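Local coordinates for protein CELL division inhibitor (Pyrococcus furiosus, PDB 1G3Q) that binds ADP and magnesium through a P-loop and, as a MinD-type ATPase of the cell division apparatus, probably hydrolyses ATP, at residues I5-G10 with L138-P143. Sequence-based numbering, arbitrary orientation.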
loop_
_atom_site.group_PDB
_atom_site.type_symbol
_atom_site.label_atom_id
_atom_site.label_comp_id
_atom_site.label_asym_id
_atom_site.label_seq_id
_atom_site.Cartn_x
_atom_site.Cartn_y
_atom_site.Cartn_z
ATOM N N ILE A 5 7.917 -0.980 3.522
ATOM C CA ILE A 5 7.591 -0.001 2.501
ATOM C C ILE A 5 6.224 0.653 2.685
ATOM O O ILE A 5 5.198 -0.031 2.737
ATOM C CB ILE A 5 7.616 -0.662 1.110
ATOM C CG1 ILE A 5 8.945 -1.402 0.909
ATOM C CG2 ILE A 5 7.403 0.389 0.036
ATOM C CD1 ILE A 5 9.035 -2.161 -0.415
ATOM N N SER A 6 6.215 1.978 2.774
ATOM C CA SER A 6 4.967 2.714 2.924
ATOM C C SER A 6 4.398 3.032 1.543
ATOM O O SER A 6 5.093 3.584 0.688
ATOM C CB SER A 6 5.201 4.016 3.698
ATOM O OG SER A 6 5.668 3.753 5.011
ATOM N N ILE A 7 3.137 2.664 1.328
ATOM C CA ILE A 7 2.454 2.914 0.060
ATOM C C ILE A 7 1.700 4.209 0.319
ATOM O O ILE A 7 0.720 4.220 1.058
ATOM C CB ILE A 7 1.458 1.780 -0.268
ATOM C CG1 ILE A 7 2.163 0.424 -0.155
ATOM C CG2 ILE A 7 0.890 1.966 -1.668
ATOM C CD1 ILE A 7 3.397 0.283 -1.034
ATOM N N VAL A 8 2.150 5.294 -0.303
ATOM C CA VAL A 8 1.569 6.609 -0.043
ATOM C C VAL A 8 1.059 7.398 -1.238
ATOM O O VAL A 8 1.259 7.018 -2.390
ATOM C CB VAL A 8 2.609 7.490 0.679
ATOM C CG1 VAL A 8 3.207 6.726 1.854
ATOM C CG2 VAL A 8 3.717 7.891 -0.299
ATOM N N SER A 9 0.407 8.518 -0.939
ATOM C CA SER A 9 -0.128 9.396 -1.971
ATOM C C SER A 9 -0.501 10.763 -1.418
ATOM O O SER A 9 -0.664 10.939 -0.206
ATOM C CB SER A 9 -1.361 8.774 -2.622
ATOM O OG SER A 9 -1.839 9.605 -3.664
ATOM N N GLY A 10 -0.637 11.729 -2.320
ATOM C CA GLY A 10 -1.015 13.068 -1.917
ATOM C C GLY A 10 -2.523 13.158 -1.821
ATOM O O GLY A 10 -3.062 14.013 -1.121
ATOM N N LEU A 138 6.831 4.143 -1.499
ATOM C CA LEU A 138 6.459 3.950 -2.891
ATOM C C LEU A 138 5.323 4.932 -3.132
ATOM O O LEU A 138 4.222 4.757 -2.614
ATOM C CB LEU A 138 5.972 2.517 -3.139
ATOM C CG LEU A 138 5.504 2.219 -4.568
ATOM C CD1 LEU A 138 6.662 2.411 -5.538
ATOM C CD2 LEU A 138 4.972 0.792 -4.659
ATOM N N LEU A 139 5.599 5.974 -3.906
ATOM C CA LEU A 139 4.595 6.986 -4.187
ATOM C C LEU A 139 3.570 6.491 -5.196
ATOM O O LEU A 139 3.925 5.918 -6.227
ATOM C CB LEU A 139 5.263 8.261 -4.721
ATOM C CG LEU A 139 6.512 8.768 -3.989
ATOM C CD1 LEU A 139 6.938 10.104 -4.596
ATOM C CD2 LEU A 139 6.231 8.932 -2.507
ATOM N N VAL A 140 2.296 6.704 -4.887
ATOM C CA VAL A 140 1.218 6.304 -5.781
ATOM C C VAL A 140 0.489 7.568 -6.212
ATOM O O VAL A 140 0.070 8.366 -5.375
ATOM C CB VAL A 140 0.217 5.357 -5.082
ATOM C CG1 VAL A 140 -0.914 5.014 -6.031
ATOM C CG2 VAL A 140 0.929 4.090 -4.630
ATOM N N THR A 141 0.344 7.750 -7.519
ATOM C CA THR A 141 -0.314 8.936 -8.044
ATOM C C THR A 141 -1.067 8.648 -9.333
ATOM O O THR A 141 -0.865 7.614 -9.968
ATOM C CB THR A 141 0.717 10.041 -8.340
ATOM O OG1 THR A 141 0.043 11.224 -8.791
ATOM C CG2 THR A 141 1.683 9.579 -9.425
ATOM N N ASN A 142 -1.944 9.572 -9.707
ATOM C CA ASN A 142 -2.702 9.449 -10.942
ATOM C C ASN A 142 -2.112 10.475 -11.909
ATOM O O ASN A 142 -1.330 11.331 -11.498
ATOM C CB ASN A 142 -4.186 9.719 -10.695
ATOM C CG ASN A 142 -4.804 8.712 -9.742
ATOM O OD1 ASN A 142 -4.429 7.536 -9.734
ATOM N ND2 ASN A 142 -5.765 9.163 -8.943
ATOM N N PRO A 143 -2.468 10.395 -13.201
ATOM C CA PRO A 143 -1.960 11.321 -14.222
ATOM C C PRO A 143 -2.439 12.776 -14.142
ATOM O O PRO A 143 -2.454 13.474 -15.155
ATOM C CB PRO A 143 -2.387 10.656 -15.535
ATOM C CG PRO A 143 -2.494 9.201 -15.175
ATOM C CD PRO A 143 -3.171 9.268 -13.835
#
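The strand leading into the P-loop (Walker A) of this MinD ATPase pairs along one side with strand 136-141: Ile7 and Val8 lie in parallel register with Leu138 and Leu139. Strands 3-8 and 136-141 are neighbours in the central sheet, and over residues 5-8 and 138-141 the two run 15° from exactly parallel. Leu138 bonds to the residues flanking Ile7 in the usual parallel fashion: its N donates to Ser6 O at 2.8 Å, and its O accepts from Val8 N at 3.1 Å. The ladder continues as Val140 N reaches Val8 O at 2.7 Å, a more bent bond of 147° at the hydrogen.

On the face toward helix 16-29, Ile7 and Leu138 run side by side, CD1 of the first 4.0 Å from CD2 of the second. The Ile7 branch anti to its own backbone N, CG2, meets Val140 CG2 at 3.6 Å, so one isoleucine touches two residues on this face of the neighbouring strand. Val19 and Leu23 cover Leu138 from that helix. On the opposite face, the Val8 and Leu139 side chains cross at a slant, Val8 CG2 3.5 Å from Leu139 CD2, on the side where helix 145-160 brings Thr151 against Leu139.

Beyond the bridges, Ser9 takes over. With OG trans to N (chi1 -177°), its OG lies 2.8 Å from Val140 O, but the one proton has another acceptor within reach, so this bond is not settled; OG is also hydrogen-bonded with Lys11 O and Thr14 OG1. Ser9 thus links the end of this central strand to the loop that binds ADP, Thr14 being one of the binding residues. Three backbone bonds and the touching aliphatic branches probably help to place the strand end from which the P-loop departs, and the shared serine hydroxyl probably helps to hold the loop's shape around the phosphates.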